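Local structure of 47 KDA membrane antigen (Treponema pallidum, 1O75) at residues 136-141 / 145-150; 157-162 / 318-323; 296-301 / 311-316. The protein binds penicillin and has zinc-stimulated carboxypeptidase activity, possibly acting as a D,D-carboxypeptidase that decreases peptidoglycan cross-linking. The protein carries 2 engineered substitutions. One frame throughout, in Å; residues are numbered along the deposited sequence.

Interaction 1. Residues 136-141 / 145-150; sequences SSFMVD and YKITNV
A beta hairpin brings Phe-138 and Tyr-145 together as an antiparallel hydrogen-bonded pair, beside the non-hydrogen-bonded pair of Ser-137 and Lys-146, whose CA atoms lie 4.1 Å apart. The register rests on three backbone bonds: Phe-138 N to Tyr-145 O, Tyr-145 N to Phe-138 O, and Ile-147 N to Ser-136 O, each 2.9 Å. The third is made by Ser-136, just before strand 137-140 begins.

On the face of the sheet that bears them, Phe-138 and Tyr-145 carry the packing. A chi1 of 62° puts CG of Phe-138 between its own backbone N and carbonyl carbon and swings the ring across to the partner strand. There Tyr-145 CB sits over one face in a CH-pi contact, offset toward the rim and 3.7 Å from Phe-138 CZ. The ring edge is met in plane by Ile-147, whose CG1 is 3.7 Å from Phe-138 CD2. The two aromatic rings do not truly stack: with planes at 25° and centroids 5.7 Å apart, they have slid almost past one another. Val-140 joins through the tyrosine ring, crossing Tyr-145 at about a right angle with its CB 3.7 Å from Tyr-145 CE2. Near the turn, one water donates to Val-140 O (3.0 Å) and hydrogen-bonds Tyr-145 OH (2.9 Å), tying the phenol end to the facing backbone.

Val-105 of strand 101-114 packs on Phe-138 and Val-140, while Lys-146 NZ reaches Ser-375 O of the second subunit. Further along, Thr-148 and Asn-149 both face Leu-74, a classic beta bulge. Backbone bonds of Lys-146 with Glu-76 and of Asn-149 with Leu-74 continue the sheet into strand 69-85. Strands 137-140 and 143-163 thus form an antiparallel hairpin within the mixed sheet of this domain.

Interaction 2. Residues 157-162 / 318-323; sequences FVPVAV and IANGYR
Asn-320 is the residue most enclosed by this contact, and its side-chain amide does the bridging to Phe-157 and Pro-159. ND2 donates to the backbone O of Phe-157 at 2.8 Å with a nearly straight N-H...O angle of 174°. The acceptor lies in the amide plane of Asn-320, although the donor is tilted 28° from the carbonyl plane of Phe-157. A chi1 of -70°, with CG anti to the carbonyl carbon, extends the amide toward the strand.

The other amide arm turns to the proline: OD1 lies 3.3 Å from Pro-159 CD and 3.9 Å from Pro-159 CG, at the ring's N-linked side. Phe-157 adds its CB, 3.7 Å from Asn-320 ND2, while the phenyl ring leads away to Tyr-12 and Gln-68. One polar bond and a few van der Waals contacts thus make up the whole meeting.

Asn-320 holds the second position of a type II turn, Ala-319 to Tyr-322, closed by Tyr-322 N to Ala-319 O. The turn follows strand 311-319 and touches strand 143-163 where that strand runs between strands 8-16 and 190-194; Tyr-12 of strand 8-16 and Asn-256 of strand 255-262 also pack on Asn-320.

Interaction 3. Residues 296-301 / 311-316; sequences CGINYG and GYYRLT. With XE (xenon), chain F.
Ile-298 and Tyr-313 come from opposite directions and meet in the tightly packed part of this contact, where Ile-298 CD1 lies 3.7 Å from Tyr-313 OH and about as near to its CE2. Chi1 of -170° sets CG1 of Ile-298 anti to the backbone N, and with chi2 also extended the chain reaches straight for the tyrosine. The phenol is well fixed: OH hydrogen-bonds Gly-309 O, the ring stacks on Tyr-262, and Phe-331 meets it at about 45°.

At the other buried end, Cys-296 and Leu-315 touch more lightly, CB to CD1 at 4.0 Å. The backbones are too far apart for sheet pairing, the CA atoms of Cys-296 and Leu-315 being 8.3 Å apart and those of Ile-298 and Tyr-313 10.6 Å. Between these two side-chain meetings lies a xenon atom. Cys-296 O is 3.4 Å from it and Leu-315 CD2 4.2 Å, distances that fit plain van der Waals contact; Tyr-260 and Phe-331 complete the pocket.

The more open side is marked by the partly exposed Tyr-300. It crosses Tyr-313 obliquely, and its contact is close but confined to the neighbourhood of one hydroxyl, CE2 lying 3.3 Å from Tyr-313 OH. The strand has ended at Ile-298, and the chain turns: Gly-301 N donates to Asn-299 OD1 (2.8 Å, N-H...O 143°), an Asx turn, and Gly-301 itself is exposed.

Strand 293-298 belongs to one four-stranded antiparallel sheet and strand 311-319 to another. The two sheets face each other and their side chains meet between them, with no backbone bond across, as is typical of an immunoglobulin-like beta sandwich, consistent with the E-set clan of this domain; the xenon marks a site within that largely apolar interior.

How the interactions relate
Interaction 1 is backbone-bonded pairing within one sheet, partly buried and bordered by the second subunit, whereas interactions 2 and 3 are buried and rely on side chains. Interactions 1 and 2 use different ends of strand 143-163, with centres 31 Å apart. Interactions 2 and 3 share strand 311-319, and interaction 3 is nested in the chain loop closed by interaction 2. The chemistry follows the place: aromatic packing on a hairpin in 136-141 / 145-150, a single amide bridge between the two family regions in 157-162 / 318-323, and largely apolar sheet-to-sheet packing with xenon in 296-301 / 311-316.

Interaction 1. Residues 136-141 / 145-150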
ATOM      1  N   SER B 136      -2.367 -11.763 -16.529  1.00 36.10           N
ATOM      2  CA  SER B 136      -2.350 -10.769 -17.580  1.00 36.21           C
ATOM      3  C   SER B 136      -2.715 -11.454 -18.907  1.00 34.36           C
ATOM      4  O   SER B 136      -2.815 -10.813 -19.940  1.00 34.47           O
ATOM      5  CB  SER B 136      -0.969 -10.121 -17.655  1.00 36.13           C
ATOM      6  OG  SER B 136       0.017 -11.139 -17.679  1.00 41.86           O
ATOM      7  N   SER B 137      -2.929 -12.760 -18.859  1.00 35.08           N
ATOM      8  CA  SER B 137      -3.283 -13.507 -20.069  1.00 36.88           C
ATOM      9  C   SER B 137      -4.073 -14.744 -19.687  1.00 35.86           C
ATOM     10  O   SER B 137      -4.207 -15.058 -18.506  1.00 36.92           O
ATOM     11  CB  SER B 137      -2.007 -13.936 -20.808  1.00 37.01           C
ATOM     12  OG  SER B 137      -1.329 -14.932 -20.051  1.00 37.82           O
ATOM     13  N   PHE B 138      -4.591 -15.446 -20.691  1.00 35.77           N
ATOM     14  CA  PHE B 138      -5.337 -16.679 -20.479  1.00 36.89           C
ATOM     15  C   PHE B 138      -5.067 -17.665 -21.631  1.00 38.53           C
ATOM     16  O   PHE B 138      -4.617 -17.266 -22.697  1.00 37.17           O
ATOM     17  CB  PHE B 138      -6.849 -16.392 -20.348  1.00 36.15           C
ATOM     18  CG  PHE B 138      -7.474 -15.784 -21.576  1.00 37.65           C
ATOM     19  CD1 PHE B 138      -7.987 -16.596 -22.587  1.00 37.69           C
ATOM     20  CD2 PHE B 138      -7.566 -14.401 -21.714  1.00 36.56           C
ATOM     21  CE1 PHE B 138      -8.581 -16.042 -23.710  1.00 37.33           C
ATOM     22  CE2 PHE B 138      -8.157 -13.834 -22.834  1.00 37.79           C
ATOM     23  CZ  PHE B 138      -8.666 -14.652 -23.837  1.00 37.39           C
ATOM     24  N   MET B 139      -5.360 -18.938 -21.400  1.00 42.90           N
ATOM     25  CA  MET B 139      -5.134 -19.988 -22.398  1.00 47.65           C
ATOM     26  C   MET B 139      -6.395 -20.491 -23.091  1.00 49.18           C
ATOM     27  O   MET B 139      -7.401 -20.780 -22.442  1.00 49.08           O
ATOM     28  CB  MET B 139      -4.467 -21.203 -21.749  1.00 48.34           C
ATOM     29  CG  MET B 139      -3.117 -20.959 -21.140  1.00 51.84           C
ATOM     30  SD  MET B 139      -1.900 -20.498 -22.344  1.00 58.81           S
ATOM     31  CE  MET B 139      -0.545 -19.986 -21.229  1.00 57.78           C
ATOM     32  N   VAL B 140      -6.318 -20.617 -24.409  1.00 51.94           N
ATOM     33  CA  VAL B 140      -7.420 -21.140 -25.208  1.00 55.24           C
ATOM     34  C   VAL B 140      -6.820 -22.147 -26.193  1.00 57.20           C
ATOM     35  O   VAL B 140      -6.048 -21.775 -27.083  1.00 56.41           O
ATOM     36  CB  VAL B 140      -8.143 -20.031 -25.999  1.00 55.73           C
ATOM     37  CG1 VAL B 140      -9.237 -20.635 -26.867  1.00 58.45           C
ATOM     38  CG2 VAL B 140      -8.752 -19.039 -25.044  1.00 56.11           C
ATOM     39  N   ASP B 141      -7.183 -23.416 -26.027  1.00 59.58           N
ATOM     40  CA  ASP B 141      -6.670 -24.480 -26.881  1.00 61.70           C
ATOM     41  C   ASP B 141      -5.160 -24.410 -26.943  1.00 61.50           C
ATOM     42  O   ASP B 141      -4.586 -24.356 -28.022  1.00 63.07           O
ATOM     43  CB  ASP B 141      -7.214 -24.378 -28.310  1.00 63.07           C
ATOM     44  CG  ASP B 141      -8.689 -24.698 -28.397  1.00 65.81           C
ATOM     45  OD1 ASP B 141      -9.117 -25.682 -27.751  1.00 66.89           O
ATOM     46  OD2 ASP B 141      -9.409 -23.971 -29.121  1.00 66.89           O
ATOM     47  N   TYR B 145      -3.390 -15.694 -24.808  1.00 38.55           N
ATOM     48  CA  TYR B 145      -3.882 -14.385 -25.225  1.00 37.24           C
ATOM     49  C   TYR B 145      -3.708 -13.394 -24.087  1.00 34.72           C
ATOM     50  O   TYR B 145      -4.019 -13.715 -22.960  1.00 32.83           O
ATOM     51  CB  TYR B 145      -5.366 -14.488 -25.581  1.00 38.52           C
ATOM     52  CG  TYR B 145      -5.645 -15.350 -26.789  1.00 40.34           C
ATOM     53  CD1 TYR B 145      -5.648 -14.802 -28.071  1.00 42.52           C
ATOM     54  CD2 TYR B 145      -5.880 -16.718 -26.652  1.00 43.12           C
ATOM     55  CE1 TYR B 145      -5.877 -15.592 -29.187  1.00 42.83           C
ATOM     56  CE2 TYR B 145      -6.109 -17.519 -27.766  1.00 44.87           C
ATOM     57  CZ  TYR B 145      -6.104 -16.943 -29.027  1.00 44.00           C
ATOM     58  OH  TYR B 145      -6.326 -17.736 -30.128  1.00 46.24           O
ATOM     59  N   LYS B 146      -3.208 -12.206 -24.400  1.00 33.03           N
ATOM     60  CA  LYS B 146      -3.014 -11.156 -23.408  1.00 36.20           C
ATOM     61  C   LYS B 146      -4.346 -10.417 -23.203  1.00 36.53           C
ATOM     62  O   LYS B 146      -4.910  -9.860 -24.150  1.00 34.87           O
ATOM     63  CB  LYS B 146      -1.969 -10.163 -23.898  1.00 35.16           C
ATOM     64  CG  LYS B 146      -1.754  -8.939 -22.996  1.00 41.05           C
ATOM     65  CD  LYS B 146      -0.697  -8.035 -23.599  1.00 43.07           C
ATOM     66  CE  LYS B 146      -0.942  -6.555 -23.337  1.00 46.46           C
ATOM     67  NZ  LYS B 146      -0.110  -6.016 -22.222  1.00 48.81           N
ATOM     68  N   ILE B 147      -4.837 -10.420 -21.966  1.00 36.06           N
ATOM     69  CA  ILE B 147      -6.098  -9.752 -21.635  1.00 33.41           C
ATOM     70  C   ILE B 147      -6.088  -8.281 -22.029  1.00 33.16           C
ATOM     71  O   ILE B 147      -5.137  -7.557 -21.732  1.00 34.97           O
ATOM     72  CB  ILE B 147      -6.388  -9.886 -20.123  1.00 32.62           C
ATOM     73  CG1 ILE B 147      -6.667 -11.355 -19.807  1.00 32.61           C
ATOM     74  CG2 ILE B 147      -7.588  -8.969 -19.716  1.00 32.95           C
ATOM     75  CD1 ILE B 147      -6.730 -11.697 -18.322  1.00 29.43           C
ATOM     76  N   THR B 148      -7.123  -7.835 -22.735  1.00 33.06           N
ATOM     77  CA  THR B 148      -7.197  -6.423 -23.108  1.00 35.20           C
ATOM     78  C   THR B 148      -8.505  -5.748 -22.657  1.00 34.65           C
ATOM     79  O   THR B 148      -8.563  -4.522 -22.513  1.00 34.93           O
ATOM     80  CB  THR B 148      -7.075  -6.221 -24.625  1.00 35.64           C
ATOM     81  OG1 THR B 148      -8.105  -6.970 -25.284  1.00 34.42           O
ATOM     82  CG2 THR B 148      -5.697  -6.663 -25.112  1.00 37.28           C
ATOM     83  N   ASN B 149      -9.549  -6.548 -22.450  1.00 34.67           N
ATOM     84  CA  ASN B 149     -10.847  -6.015 -22.032  1.00 35.44           C
ATOM     85  C   ASN B 149     -11.535  -6.986 -21.106  1.00 35.48           C
ATOM     86  O   ASN B 149     -11.294  -8.196 -21.162  1.00 32.65           O
ATOM     87  CB  ASN B 149     -11.772  -5.785 -23.237  1.00 37.48           C
ATOM     88  CG  ASN B 149     -11.220  -4.784 -24.217  1.00 42.11           C
ATOM     89  OD1 ASN B 149     -11.482  -3.584 -24.122  1.00 41.97           O
ATOM     90  ND2 ASN B 149     -10.424  -5.276 -25.165  1.00 44.07           N
ATOM     91  N   VAL B 150     -12.412  -6.451 -20.259  1.00 33.44           N
ATOM     92  CA  VAL B 150     -13.167  -7.274 -19.335  1.00 34.38           C
ATOM     93  C   VAL B 150     -14.598  -6.757 -19.353  1.00 35.98           C
ATOM     94  O   VAL B 150     -14.835  -5.552 -19.489  1.00 34.37           O
ATOM     95  CB  VAL B 150     -12.605  -7.187 -17.905  1.00 35.62           C
ATOM     96  CG1 VAL B 150     -13.425  -8.068 -16.972  1.00 35.09           C
ATOM     97  CG2 VAL B 150     -11.134  -7.641 -17.900  1.00 40.31           C
TER
HETATM   98  O   HOH W   1      -6.577 -20.626 -29.762  1.00 59.24           O

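Interaction 2. Residues 157-162 / 318-323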
ATOM      1  N   PHE B 157     -23.688 -15.329  -7.358  1.00 27.78           N
ATOM      2  CA  PHE B 157     -24.373 -15.842  -6.177  1.00 28.64           C
ATOM      3  C   PHE B 157     -25.259 -14.859  -5.382  1.00 29.94           C
ATOM      4  O   PHE B 157     -24.821 -14.222  -4.423  1.00 28.37           O
ATOM      5  CB  PHE B 157     -23.344 -16.480  -5.224  1.00 31.89           C
ATOM      6  CG  PHE B 157     -22.382 -17.418  -5.909  1.00 33.36           C
ATOM      7  CD1 PHE B 157     -22.827 -18.623  -6.447  1.00 37.79           C
ATOM      8  CD2 PHE B 157     -21.042 -17.069  -6.065  1.00 35.03           C
ATOM      9  CE1 PHE B 157     -21.940 -19.480  -7.142  1.00 37.69           C
ATOM     10  CE2 PHE B 157     -20.145 -17.914  -6.755  1.00 36.05           C
ATOM     11  CZ  PHE B 157     -20.597 -19.117  -7.292  1.00 36.62           C
ATOM     12  N   VAL B 158     -26.517 -14.768  -5.784  1.00 29.52           N
ATOM     13  CA  VAL B 158     -27.486 -13.927  -5.103  1.00 31.09           C
ATOM     14  C   VAL B 158     -28.434 -14.868  -4.347  1.00 30.72           C
ATOM     15  O   VAL B 158     -29.043 -15.741  -4.959  1.00 32.82           O
ATOM     16  CB  VAL B 158     -28.321 -13.105  -6.119  1.00 29.17           C
ATOM     17  CG1 VAL B 158     -29.396 -12.302  -5.371  1.00 30.62           C
ATOM     18  CG2 VAL B 158     -27.404 -12.178  -6.935  1.00 30.91           C
ATOM     19  N   PRO B 159     -28.574 -14.706  -3.019  1.00 32.91           N
ATOM     20  CA  PRO B 159     -29.481 -15.601  -2.292  1.00 32.78           C
ATOM     21  C   PRO B 159     -30.935 -15.320  -2.675  1.00 35.66           C
ATOM     22  O   PRO B 159     -31.422 -14.181  -2.567  1.00 33.36           O
ATOM     23  CB  PRO B 159     -29.178 -15.297  -0.829  1.00 31.37           C
ATOM     24  CG  PRO B 159     -28.787 -13.844  -0.861  1.00 32.26           C
ATOM     25  CD  PRO B 159     -27.933 -13.745  -2.106  1.00 31.50           C
ATOM     26  N   VAL B 160     -31.628 -16.354  -3.146  1.00 36.54           N
ATOM     27  CA  VAL B 160     -33.016 -16.181  -3.556  1.00 37.26           C
ATOM     28  C   VAL B 160     -34.001 -17.214  -3.009  1.00 39.06           C
ATOM     29  O   VAL B 160     -33.613 -18.297  -2.541  1.00 37.23           O
ATOM     30  CB  VAL B 160     -33.156 -16.173  -5.103  1.00 37.70           C
ATOM     31  CG1 VAL B 160     -32.477 -14.939  -5.692  1.00 36.02           C
ATOM     32  CG2 VAL B 160     -32.555 -17.456  -5.703  1.00 39.22           C
ATOM     33  N   ALA B 161     -35.278 -16.833  -3.049  1.00 40.04           N
ATOM     34  CA  ALA B 161     -36.399 -17.688  -2.643  1.00 41.31           C
ATOM     35  C   ALA B 161     -37.161 -17.814  -3.950  1.00 42.38           C
ATOM     36  O   ALA B 161     -37.544 -16.801  -4.542  1.00 42.47           O
ATOM     37  CB  ALA B 161     -37.262 -17.006  -1.592  1.00 39.61           C
ATOM     38  N   VAL B 162     -37.357 -19.045  -4.412  1.00 42.94           N
ATOM     39  CA  VAL B 162     -38.026 -19.295  -5.682  1.00 44.96           C
ATOM     40  C   VAL B 162     -39.317 -20.090  -5.492  1.00 47.44           C
ATOM     41  O   VAL B 162     -39.297 -21.200  -4.960  1.00 47.07           O
ATOM     42  CB  VAL B 162     -37.099 -20.093  -6.648  1.00 45.32           C
ATOM     43  CG1 VAL B 162     -37.810 -20.375  -7.968  1.00 44.55           C
ATOM     44  CG2 VAL B 162     -35.814 -19.316  -6.895  1.00 45.61           C
ATOM     45  N   ILE B 318     -22.927  -5.120   0.935  1.00 24.45           N
ATOM     46  CA  ILE B 318     -23.721  -6.334   0.880  1.00 25.53           C
ATOM     47  C   ILE B 318     -22.875  -7.549   0.489  1.00 26.08           C
ATOM     48  O   ILE B 318     -22.286  -7.592  -0.595  1.00 26.82           O
ATOM     49  CB  ILE B 318     -24.872  -6.128  -0.116  1.00 24.60           C
ATOM     50  CG1 ILE B 318     -25.764  -4.969   0.401  1.00 25.84           C
ATOM     51  CG2 ILE B 318     -25.662  -7.414  -0.278  1.00 24.51           C
ATOM     52  CD1 ILE B 318     -26.707  -4.431  -0.648  1.00 25.24           C
ATOM     53  N   ALA B 319     -22.836  -8.535   1.378  1.00 26.53           N
ATOM     54  CA  ALA B 319     -22.022  -9.732   1.170  1.00 27.87           C
ATOM     55  C   ALA B 319     -22.744 -10.977   1.691  1.00 26.35           C
ATOM     56  O   ALA B 319     -23.364 -10.934   2.738  1.00 25.66           O
ATOM     57  CB  ALA B 319     -20.678  -9.567   1.905  1.00 27.40           C
ATOM     58  N   ASN B 320     -22.642 -12.078   0.956  1.00 27.20           N
ATOM     59  CA  ASN B 320     -23.307 -13.335   1.338  1.00 29.24           C
ATOM     60  C   ASN B 320     -22.860 -13.866   2.681  1.00 29.59           C
ATOM     61  O   ASN B 320     -21.671 -14.013   2.929  1.00 28.51           O
ATOM     62  CB  ASN B 320     -23.062 -14.416   0.269  1.00 27.77           C
ATOM     63  CG  ASN B 320     -23.781 -14.138  -1.009  1.00 30.63           C
ATOM     64  OD1 ASN B 320     -24.892 -13.407  -0.917  1.00 25.98           O
ATOM     65  ND2 ASN B 320     -23.355 -14.578  -2.090  1.00 34.00           N
ATOM     66  N   GLY B 321     -23.831 -14.129   3.555  1.00 32.13           N
ATOM     67  CA  GLY B 321     -23.535 -14.697   4.856  1.00 30.94           C
ATOM     68  C   GLY B 321     -23.065 -13.737   5.915  1.00 32.40           C
ATOM     69  O   GLY B 321     -22.782 -14.159   7.042  1.00 33.81           O
ATOM     70  N   TYR B 322     -22.968 -12.455   5.565  1.00 30.00           N
ATOM     71  CA  TYR B 322     -22.523 -11.449   6.509  1.00 28.17           C
ATOM     72  C   TYR B 322     -23.585 -10.390   6.778  1.00 28.37           C
ATOM     73  O   TYR B 322     -24.403 -10.066   5.913  1.00 28.45           O
ATOM     74  CB  TYR B 322     -21.279 -10.711   5.988  1.00 28.38           C
ATOM     75  CG  TYR B 322     -20.015 -11.538   5.962  1.00 27.39           C
ATOM     76  CD1 TYR B 322     -19.741 -12.391   4.897  1.00 29.43           C
ATOM     77  CD2 TYR B 322     -19.098 -11.470   7.013  1.00 27.55           C
ATOM     78  CE1 TYR B 322     -18.561 -13.174   4.871  1.00 29.36           C
ATOM     79  CE2 TYR B 322     -17.914 -12.247   7.002  1.00 27.97           C
ATOM     80  CZ  TYR B 322     -17.661 -13.089   5.926  1.00 28.39           C
ATOM     81  OH  TYR B 322     -16.508 -13.845   5.896  1.00 31.92           O
ATOM     82  N   ARG B 323     -23.551  -9.841   7.981  0.52 28.93           N
ATOM     83  CA  ARG B 323     -24.471  -8.786   8.360  0.52 29.38           C
ATOM     84  C   ARG B 323     -24.087  -7.584   7.478  0.52 29.10           C
ATOM     85  O   ARG B 323     -22.916  -7.428   7.115  0.52 26.66           O
ATOM     86  CB  ARG B 323     -24.270  -8.465   9.845  0.52 32.76           C
ATOM     87  CG  ARG B 323     -25.335  -7.572  10.472  0.52 38.62           C
ATOM     88  CD  ARG B 323     -25.331  -7.703  11.999  0.52 42.26           C
ATOM     89  NE  ARG B 323     -24.147  -7.112  12.621  0.52 46.24           N
ATOM     90  CZ  ARG B 323     -23.342  -7.749  13.467  0.52 45.61           C
ATOM     91  NH1 ARG B 323     -23.583  -9.008  13.793  0.52 47.40           N
ATOM     92  NH2 ARG B 323     -22.302  -7.122  13.999  0.52 47.28           N
TER

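Interaction 3. Residues 296-301 / 311-316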
ATOM      1  N   CYS B 296     -15.370   2.713  -2.212  1.00 26.66           N
ATOM      2  CA  CYS B 296     -16.612   3.011  -2.932  1.00 28.45           C
ATOM      3  C   CYS B 296     -16.460   4.411  -3.492  1.00 28.37           C
ATOM      4  O   CYS B 296     -16.108   5.321  -2.751  1.00 30.35           O
ATOM      5  CB  CYS B 296     -17.800   3.035  -1.951  1.00 28.28           C
ATOM      6  SG  CYS B 296     -18.013   1.512  -1.086  1.00 37.87           S
ATOM      7  N   GLY B 297     -16.740   4.581  -4.776  1.00 26.86           N
ATOM      8  CA  GLY B 297     -16.626   5.896  -5.362  1.00 25.73           C
ATOM      9  C   GLY B 297     -17.884   6.317  -6.086  1.00 25.08           C
ATOM     10  O   GLY B 297     -18.777   5.496  -6.336  1.00 24.47           O
ATOM     11  N   ILE B 298     -17.951   7.589  -6.454  1.00 22.89           N
ATOM     12  CA  ILE B 298     -19.121   8.055  -7.166  1.00 24.78           C
ATOM     13  C   ILE B 298     -18.729   9.165  -8.129  1.00 23.79           C
ATOM     14  O   ILE B 298     -17.776   9.899  -7.885  1.00 24.83           O
ATOM     15  CB  ILE B 298     -20.193   8.575  -6.168  1.00 25.56           C
ATOM     16  CG1 ILE B 298     -21.519   8.826  -6.890  1.00 24.06           C
ATOM     17  CG2 ILE B 298     -19.703   9.877  -5.478  1.00 23.63           C
ATOM     18  CD1 ILE B 298     -22.648   9.236  -5.927  1.00 26.16           C
ATOM     19  N   ASN B 299     -19.422   9.233  -9.251  1.00 25.18           N
ATOM     20  CA  ASN B 299     -19.204  10.325 -10.200  1.00 26.82           C
ATOM     21  C   ASN B 299     -20.603  10.885 -10.385  1.00 25.00           C
ATOM     22  O   ASN B 299     -21.469  10.209 -10.916  1.00 26.03           O
ATOM     23  CB  ASN B 299     -18.665   9.845 -11.547  1.00 27.74           C
ATOM     24  CG  ASN B 299     -18.412  11.002 -12.495  1.00 31.18           C
ATOM     25  OD1 ASN B 299     -19.352  11.685 -12.910  1.00 29.83           O
ATOM     26  ND2 ASN B 299     -17.143  11.236 -12.835  1.00 28.00           N
ATOM     27  N   TYR B 300     -20.817  12.119  -9.944  1.00 26.23           N
ATOM     28  CA  TYR B 300     -22.153  12.715 -10.007  1.00 26.47           C
ATOM     29  C   TYR B 300     -22.748  12.765 -11.403  1.00 27.93           C
ATOM     30  O   TYR B 300     -23.957  12.883 -11.563  1.00 27.62           O
ATOM     31  CB  TYR B 300     -22.113  14.119  -9.398  1.00 26.16           C
ATOM     32  CG  TYR B 300     -21.518  14.132  -8.002  1.00 26.88           C
ATOM     33  CD1 TYR B 300     -20.552  15.079  -7.643  1.00 25.91           C
ATOM     34  CD2 TYR B 300     -21.923  13.191  -7.035  1.00 28.09           C
ATOM     35  CE1 TYR B 300     -20.000  15.096  -6.361  1.00 25.30           C
ATOM     36  CE2 TYR B 300     -21.384  13.203  -5.748  1.00 25.96           C
ATOM     37  CZ  TYR B 300     -20.423  14.160  -5.419  1.00 25.64           C
ATOM     38  OH  TYR B 300     -19.894  14.187  -4.150  1.00 26.79           O
ATOM     39  N   GLY B 301     -21.896  12.653 -12.420  1.00 27.88           N
ATOM     40  CA  GLY B 301     -22.390  12.720 -13.787  1.00 26.74           C
ATOM     41  C   GLY B 301     -22.811  11.414 -14.428  1.00 29.34           C
ATOM     42  O   GLY B 301     -23.281  11.424 -15.560  1.00 28.76           O
ATOM     43  N   GLY B 311     -22.467  16.038  -0.362  1.00 26.30           N
ATOM     44  CA  GLY B 311     -23.395  15.903   0.743  1.00 28.86           C
ATOM     45  C   GLY B 311     -23.128  14.652   1.573  1.00 27.42           C
ATOM     46  O   GLY B 311     -22.032  14.096   1.542  1.00 27.79           O
ATOM     47  N   TYR B 312     -24.155  14.219   2.296  1.00 26.00           N
ATOM     48  CA  TYR B 312     -24.081  13.078   3.191  1.00 23.96           C
ATOM     49  C   TYR B 312     -24.619  11.820   2.570  1.00 25.24           C
ATOM     50  O   TYR B 312     -25.759  11.783   2.054  1.00 24.14           O
ATOM     51  CB  TYR B 312     -24.864  13.374   4.468  1.00 25.38           C
ATOM     52  CG  TYR B 312     -24.269  14.506   5.242  1.00 25.89           C
ATOM     53  CD1 TYR B 312     -23.295  14.278   6.213  1.00 25.02           C
ATOM     54  CD2 TYR B 312     -24.623  15.826   4.949  1.00 26.79           C
ATOM     55  CE1 TYR B 312     -22.689  15.340   6.875  1.00 28.94           C
ATOM     56  CE2 TYR B 312     -24.011  16.897   5.601  1.00 29.43           C
ATOM     57  CZ  TYR B 312     -23.052  16.646   6.554  1.00 29.11           C
ATOM     58  OH  TYR B 312     -22.422  17.707   7.155  1.00 33.47           O
ATOM     59  N   TYR B 313     -23.795  10.780   2.648  1.00 24.26           N
ATOM     60  CA  TYR B 313     -24.150   9.497   2.102  1.00 24.29           C
ATOM     61  C   TYR B 313     -24.080   8.415   3.164  1.00 23.90           C
ATOM     62  O   TYR B 313     -23.346   8.519   4.145  1.00 24.00           O
ATOM     63  CB  TYR B 313     -23.208   9.096   0.951  1.00 21.86           C
ATOM     64  CG  TYR B 313     -23.370   9.908  -0.311  1.00 24.30           C
ATOM     65  CD1 TYR B 313     -22.815  11.186  -0.424  1.00 21.60           C
ATOM     66  CD2 TYR B 313     -24.087   9.398  -1.389  1.00 22.29           C
ATOM     67  CE1 TYR B 313     -22.979  11.931  -1.605  1.00 22.78           C
ATOM     68  CE2 TYR B 313     -24.254  10.127  -2.548  1.00 25.21           C
ATOM     69  CZ  TYR B 313     -23.697  11.391  -2.654  1.00 23.32           C
ATOM     70  OH  TYR B 313     -23.871  12.079  -3.835  1.00 25.72           O
ATOM     71  N   ARG B 314     -24.857   7.373   2.940  1.00 23.70           N
ATOM     72  CA  ARG B 314     -24.862   6.214   3.814  1.00 23.66           C
ATOM     73  C   ARG B 314     -24.582   5.072   2.848  1.00 23.29           C
ATOM     74  O   ARG B 314     -25.350   4.868   1.902  1.00 24.61           O
ATOM     75  CB  ARG B 314     -26.234   6.021   4.476  1.00 25.48           C
ATOM     76  CG  ARG B 314     -26.371   4.683   5.195  1.00 26.53           C
ATOM     77  CD  ARG B 314     -27.442   4.744   6.301  1.00 28.70           C
ATOM     78  NE  ARG B 314     -27.005   5.601   7.408  1.00 27.40           N
ATOM     79  CZ  ARG B 314     -27.815   6.123   8.321  1.00 28.45           C
ATOM     80  NH1 ARG B 314     -29.129   5.884   8.274  1.00 26.17           N
ATOM     81  NH2 ARG B 314     -27.314   6.888   9.280  1.00 24.50           N
ATOM     82  N   LEU B 315     -23.485   4.351   3.080  1.00 22.80           N
ATOM     83  CA  LEU B 315     -23.080   3.231   2.223  1.00 24.37           C
ATOM     84  C   LEU B 315     -23.417   1.914   2.913  1.00 22.72           C
ATOM     85  O   LEU B 315     -23.119   1.740   4.087  1.00 24.30           O
ATOM     86  CB  LEU B 315     -21.547   3.264   1.985  1.00 23.08           C
ATOM     87  CG  LEU B 315     -20.930   4.628   1.710  1.00 25.55           C
ATOM     88  CD1 LEU B 315     -19.435   4.490   1.428  1.00 26.49           C
ATOM     89  CD2 LEU B 315     -21.641   5.269   0.535  1.00 24.31           C
ATOM     90  N   THR B 316     -24.020   0.988   2.185  1.00 21.83           N
ATOM     91  CA  THR B 316     -24.325  -0.301   2.776  1.00 23.51           C
ATOM     92  C   THR B 316     -23.620  -1.397   1.964  1.00 21.57           C
ATOM     93  O   THR B 316     -23.972  -1.626   0.821  1.00 22.11           O
ATOM     94  CB  THR B 316     -25.855  -0.564   2.782  1.00 25.84           C
ATOM     95  OG1 THR B 316     -26.500   0.471   3.539  1.00 25.33           O
ATOM     96  CG2 THR B 316     -26.178  -1.932   3.442  1.00 25.47           C
TER
HETATM   97 XE    XE F1415     -19.222   6.675  -2.565  0.50 34.76          XE